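Local coordinates for protein pyruvate kinase (Toxoplasma gondii, PDB 3GG8) that probably catalyses the last step of glycolysis, transferring the phosphoryl group of phosphoenolpyruvate to ADP to give pyruvate and ATP, at residues Gly353-Pro356 with Val357-Val360; Val397-Ala400 with Ala401-Ala405; Thr419-Thr422 with Ala423-Ala427. All coordinates share one frame; numbering follows the deposited sequence.

Contact 1 (Gly353-Pro356 with Val357-Val360); sequences GEFP and VITV
Two donors of one residue converge on the carbonyl of Phe355: the backbone and the hydroxyl of Thr359 both give a hydrogen to Phe355 O. The N-H bond is 2.8 Å from Thr359 N to Phe355 O, with an N-H...O angle of 148°, and is the first i to i+4 bond of the helix. The hydroxyl bond is shorter, 2.5 Å from Thr359 OG1 to Phe355 O, and its donor stands above the carbonyl plane instead of meeting a lone pair. With chi1 at -51°, Thr359 OG1 lies beside its own backbone N, which turns the hydroxyl back toward the previous turn. One water completes the polar network, donating to Thr359 OG1 at 3.2 Å while accepting from Phe355 N at 2.9 Å, and thus ties the N-cap backbone to the first turn. A second backbone bond follows, 3.2 Å from Val360 N to Pro356 O, and the methyl Val360 CG2 flanks the same acceptor.

The apolar share is modest. Phe355 CB meets Ile358 CB at 4.0 Å, while Ile358 CD1 approaches the Phe355 ring obliquely. Beyond the turn, Phe355 packs on Pro323, and Val357 and Val360 rest on Met57 of helix 51-60.

Pro356 opens the first turn, a position where its missing N-H costs no helical bond, and Phe355 is the N-cap. This is a helix start in a TIM barrel: helix 356-371 follows the eighth strand, 343-346, and packs against helix 51-60, which follows the first, at the seam where the barrel closes.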
# COMPACT_ATOMS: atom_id res chain seq x y z
N GLY C 353 -37.51 17.55 27.70
CA GLY C 353 -36.34 18.19 28.28
C GLY C 353 -36.57 19.65 28.62
O GLY C 353 -37.44 20.28 28.00
N GLU C 354 -35.80 20.19 29.57
CA GLU C 354 -35.87 21.63 29.87
C GLU C 354 -35.13 22.50 28.85
O GLU C 354 -35.35 23.70 28.78
CB GLU C 354 -35.37 21.93 31.29
CG GLU C 354 -36.35 21.58 32.42
CD GLU C 354 -37.70 22.27 32.30
OE1 GLU C 354 -37.72 23.50 32.07
OE2 GLU C 354 -38.74 21.59 32.43
N PHE C 355 -34.26 21.88 28.05
CA PHE C 355 -33.43 22.61 27.09
C PHE C 355 -33.42 21.95 25.70
O PHE C 355 -32.36 21.57 25.20
CB PHE C 355 -31.99 22.76 27.64
CG PHE C 355 -31.94 23.35 29.03
CD1 PHE C 355 -31.97 24.74 29.22
CD2 PHE C 355 -31.87 22.52 30.15
CE1 PHE C 355 -31.93 25.30 30.52
CE2 PHE C 355 -31.82 23.06 31.45
CZ PHE C 355 -31.85 24.46 31.63
N PRO C 356 -34.60 21.81 25.06
CA PRO C 356 -34.60 21.12 23.77
C PRO C 356 -33.69 21.74 22.70
O PRO C 356 -32.95 20.99 22.06
CB PRO C 356 -36.08 21.15 23.33
CG PRO C 356 -36.75 22.17 24.18
CD PRO C 356 -35.95 22.25 25.46
N VAL C 357 -33.73 23.06 22.51
CA VAL C 357 -32.96 23.66 21.41
C VAL C 357 -31.47 23.75 21.76
O VAL C 357 -30.63 23.46 20.91
CB VAL C 357 -33.55 25.01 20.82
CG1 VAL C 357 -34.94 25.31 21.35
CG2 VAL C 357 -32.60 26.17 21.03
N ILE C 358 -31.17 24.10 23.02
CA ILE C 358 -29.81 24.04 23.54
C ILE C 358 -29.20 22.64 23.41
O ILE C 358 -28.01 22.50 23.12
CB ILE C 358 -29.71 24.60 24.99
CG1 ILE C 358 -29.92 26.12 24.97
CG2 ILE C 358 -28.35 24.28 25.62
CD1 ILE C 358 -29.67 26.84 26.30
N THR C 359 -30.01 21.60 23.60
CA THR C 359 -29.53 20.24 23.43
C THR C 359 -29.17 19.97 21.96
O THR C 359 -28.16 19.32 21.68
CB THR C 359 -30.52 19.18 24.00
OG1 THR C 359 -30.88 19.53 25.34
CG2 THR C 359 -29.88 17.79 24.01
N VAL C 360 -29.98 20.47 21.03
CA VAL C 360 -29.71 20.28 19.60
C VAL C 360 -28.45 21.01 19.16
O VAL C 360 -27.65 20.48 18.39
CB VAL C 360 -30.89 20.70 18.69
CG1 VAL C 360 -30.54 20.50 17.23
CG2 VAL C 360 -32.13 19.93 19.01
O HOH W 1 -33.37 19.20 27.32

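Contact 2 (Val397-Ala400 with Ala401-Ala405)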
# COMPACT_ATOMS: atom_id res chain seq x y z
N VAL C 397 -17.99 4.82 -10.21
CA VAL C 397 -18.09 6.23 -10.55
C VAL C 397 -18.20 7.10 -9.29
O VAL C 397 -17.57 8.15 -9.22
CB VAL C 397 -19.26 6.50 -11.55
CG1 VAL C 397 -19.46 7.99 -11.83
CG2 VAL C 397 -18.97 5.80 -12.86
N ALA C 398 -18.95 6.64 -8.29
CA ALA C 398 -19.05 7.34 -7.02
C ALA C 398 -17.66 7.46 -6.38
O ALA C 398 -17.22 8.55 -5.99
CB ALA C 398 -20.02 6.66 -6.10
N ARG C 399 -16.97 6.32 -6.32
CA ARG C 399 -15.59 6.22 -5.90
C ARG C 399 -14.62 7.13 -6.71
O ARG C 399 -13.76 7.80 -6.12
CB ARG C 399 -15.18 4.76 -6.01
CG ARG C 399 -13.80 4.43 -5.54
CD ARG C 399 -13.52 2.93 -5.68
NE ARG C 399 -14.28 2.12 -4.71
CZ ARG C 399 -14.12 0.81 -4.54
NH1 ARG C 399 -14.85 0.16 -3.64
NH2 ARG C 399 -13.25 0.14 -5.28
N ALA C 400 -14.74 7.15 -8.03
CA ALA C 400 -13.89 8.00 -8.87
C ALA C 400 -14.14 9.48 -8.55
O ALA C 400 -13.20 10.30 -8.55
CB ALA C 400 -14.14 7.73 -10.34
N ALA C 401 -15.41 9.81 -8.29
CA ALA C 401 -15.85 11.16 -7.94
C ALA C 401 -15.18 11.68 -6.67
O ALA C 401 -14.62 12.78 -6.66
CB ALA C 401 -17.34 11.18 -7.80
N VAL C 402 -15.21 10.88 -5.60
CA VAL C 402 -14.55 11.20 -4.34
C VAL C 402 -13.03 11.42 -4.54
O VAL C 402 -12.49 12.46 -4.13
CB VAL C 402 -14.85 10.11 -3.29
CG1 VAL C 402 -14.13 10.39 -1.98
CG2 VAL C 402 -16.36 9.98 -3.07
N GLU C 403 -12.38 10.46 -5.19
CA GLU C 403 -10.98 10.56 -5.61
C GLU C 403 -10.65 11.82 -6.40
O GLU C 403 -9.67 12.49 -6.12
CB GLU C 403 -10.60 9.37 -6.49
CG GLU C 403 -10.30 8.09 -5.77
CD GLU C 403 -9.94 6.95 -6.72
OE1 GLU C 403 -9.73 7.20 -7.94
OE2 GLU C 403 -9.85 5.78 -6.25
N THR C 404 -11.47 12.09 -7.41
CA THR C 404 -11.24 13.24 -8.30
C THR C 404 -11.47 14.55 -7.57
O THR C 404 -10.69 15.49 -7.74
CB THR C 404 -12.12 13.15 -9.56
OG1 THR C 404 -11.88 11.90 -10.21
CG2 THR C 404 -11.78 14.28 -10.54
N ALA C 405 -12.53 14.59 -6.74
CA ALA C 405 -12.83 15.76 -5.91
C ALA C 405 -11.64 16.15 -5.06
O ALA C 405 -11.27 17.32 -4.98
CB ALA C 405 -14.03 15.50 -5.02
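Arg399 and Glu403 sit one turn apart on helix 393-407, an alpha-helix that packs on strands 487-494 and 502-509 of the alpha/beta domain and also meets a second subunit. Its tight side is built largely of small residues. Ala401 CB lies 3.2 Å from Ala398 O, and its methyl is turned to Val489 and Val491, while Ala400 packs on Leu505 of its own chain and on Thr404 of the second subunit. Val402 CG2 settles against Ala398 O at 3.4 Å.

The looser, partly exposed side belongs to the long chains. Glu403 runs extended beyond CG along the helix, yet the opposite charges do not meet: Arg399 NE and Glu403 OE2 are 5.9 Å apart. Each goes to a tyrosine instead, Arg399 NH1 to Tyr429 OH and Glu403 OE2 to Tyr380 OH. Glu403 also comes close to Glu403 of the second subunit, a like-charge approach that could raise the affinity of this pair for a proton.

Back on the buried side, Thr404 grips the previous turn twice: Thr404 N and Thr404 OG1 each stand 2.7 Å from Ala400 O and donate to it from opposite faces of the carbonyl plane.

Contact 3 (Thr419-Thr422 with Ala423-Ala427)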
# COMPACT_ATOMS: atom_id res chain seq x y z
N THR C 419 -33.47 8.28 -7.19
CA THR C 419 -33.82 7.34 -6.12
C THR C 419 -33.02 7.56 -4.84
O THR C 419 -33.32 6.94 -3.81
CB THR C 419 -33.56 5.86 -6.52
OG1 THR C 419 -32.15 5.60 -6.46
CG2 THR C 419 -34.13 5.52 -7.91
N GLY C 420 -32.01 8.41 -4.91
CA GLY C 420 -31.10 8.62 -3.78
C GLY C 420 -29.81 7.82 -3.86
O GLY C 420 -28.84 8.13 -3.15
N GLN C 421 -29.78 6.81 -4.74
CA GLN C 421 -28.65 5.88 -4.79
C GLN C 421 -27.31 6.59 -4.96
O GLN C 421 -26.36 6.32 -4.22
CB GLN C 421 -28.84 4.86 -5.91
CG GLN C 421 -27.89 3.68 -5.85
CD GLN C 421 -27.85 2.88 -7.14
OE1 GLN C 421 -27.51 3.40 -8.22
NE2 GLN C 421 -28.14 1.59 -7.04
N THR C 422 -27.25 7.50 -5.93
CA THR C 422 -26.04 8.23 -6.28
C THR C 422 -25.49 9.02 -5.10
O THR C 422 -24.29 8.98 -4.84
CB THR C 422 -26.28 9.18 -7.48
OG1 THR C 422 -26.85 8.43 -8.57
CG2 THR C 422 -24.98 9.82 -7.96
N ALA C 423 -26.36 9.74 -4.40
CA ALA C 423 -25.97 10.47 -3.20
C ALA C 423 -25.43 9.55 -2.11
O ALA C 423 -24.39 9.84 -1.51
CB ALA C 423 -27.15 11.27 -2.68
N ARG C 424 -26.11 8.44 -1.87
CA ARG C 424 -25.70 7.45 -0.87
C ARG C 424 -24.35 6.79 -1.20
O ARG C 424 -23.52 6.61 -0.32
CB ARG C 424 -26.80 6.40 -0.66
CG ARG C 424 -27.93 6.90 0.25
CD ARG C 424 -29.00 5.85 0.54
NE ARG C 424 -30.16 6.03 -0.33
CZ ARG C 424 -30.49 5.24 -1.36
NH1 ARG C 424 -29.78 4.16 -1.69
NH2 ARG C 424 -31.57 5.55 -2.07
N LEU C 425 -24.14 6.44 -2.47
CA LEU C 425 -22.87 5.83 -2.87
C LEU C 425 -21.67 6.75 -2.65
O LEU C 425 -20.62 6.29 -2.27
CB LEU C 425 -22.92 5.35 -4.32
CG LEU C 425 -23.77 4.10 -4.58
CD1 LEU C 425 -23.84 3.84 -6.08
CD2 LEU C 425 -23.21 2.89 -3.84
N ILE C 426 -21.84 8.05 -2.89
CA ILE C 426 -20.77 9.03 -2.65
C ILE C 426 -20.56 9.24 -1.14
O ILE C 426 -19.43 9.21 -0.64
CB ILE C 426 -21.07 10.36 -3.36
CG1 ILE C 426 -21.04 10.16 -4.89
CG2 ILE C 426 -20.11 11.47 -2.92
CD1 ILE C 426 -21.64 11.28 -5.64
N ALA C 427 -21.67 9.41 -0.42
CA ALA C 427 -21.63 9.60 1.02
C ALA C 427 -20.88 8.46 1.70
O ALA C 427 -20.07 8.68 2.60
CB ALA C 427 -23.03 9.74 1.58
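Leu425 N donates to Gln421 O over 2.8 Å, nearly in line with the carbonyl and with an N-H...O angle of 160°. The same oxygen is brushed by Leu425 CG, and the two side chains run next to each other in one direction, Leu425 CD1 reaching Gln421 CG at 4.1 Å. Flanking this bond are its helical neighbours, 3.0 Å from Arg424 N to Gly420 O and 3.3 Å from Ile426 N to Thr422 O.

Arg424 does something different. Its chain bends at chi3 (-99°) and folds the guanidinium back over the start of the helix, where one face covers the peptide between Gly420 and Gln421, Gly420 C lying 3.4 Å from Arg424 NH2. Thr419 O stands at the edge of the group, 2.8 Å from the same nitrogen. Gly420, the N-cap, has a positive phi of 98° and no CB, so the flat group can come this close to the backbone.

Thr419 makes an ST turn, its OG1 accepting from Gln421 N at 3.2 Å and also bonded to Glu497. Thr422 OG1 pairs with Glu496, so two acidic side chains gather at the helix N-terminus, where the helix dipole would tend to stabilise them. In relatives regulated by fructose 1,6-bisphosphate, the corresponding turn binds an effector phosphate.

The helix is the crossover of a beta-alpha-beta unit: Ala423 and Ile426 lie on strands 412-416 and 435-439, while Leu425 and Ile426 meet Ala398 of helix 393-407.

Contacts 1 and 3 are helix starts, whereas contact 2 lies in mid-helix; contact 1 belongs to the barrel, and contacts 2 and 3 share the alpha/beta domain. The latter two are neighbours, their centres about 12 Å apart: Ala398 CB packs on Leu425 CB at 3.7 Å and on Ile426 CG1 at 3.8 Å, so the helix facing a second subunit also touches the crossover helix. Contact 1 has its centre about 38 Å from that of contact 2 and 32 Å from that of contact 3, and touches neither. In this family catalysis takes place at the barrel, whereas effector binding and subunit contacts involve the alpha/beta domain.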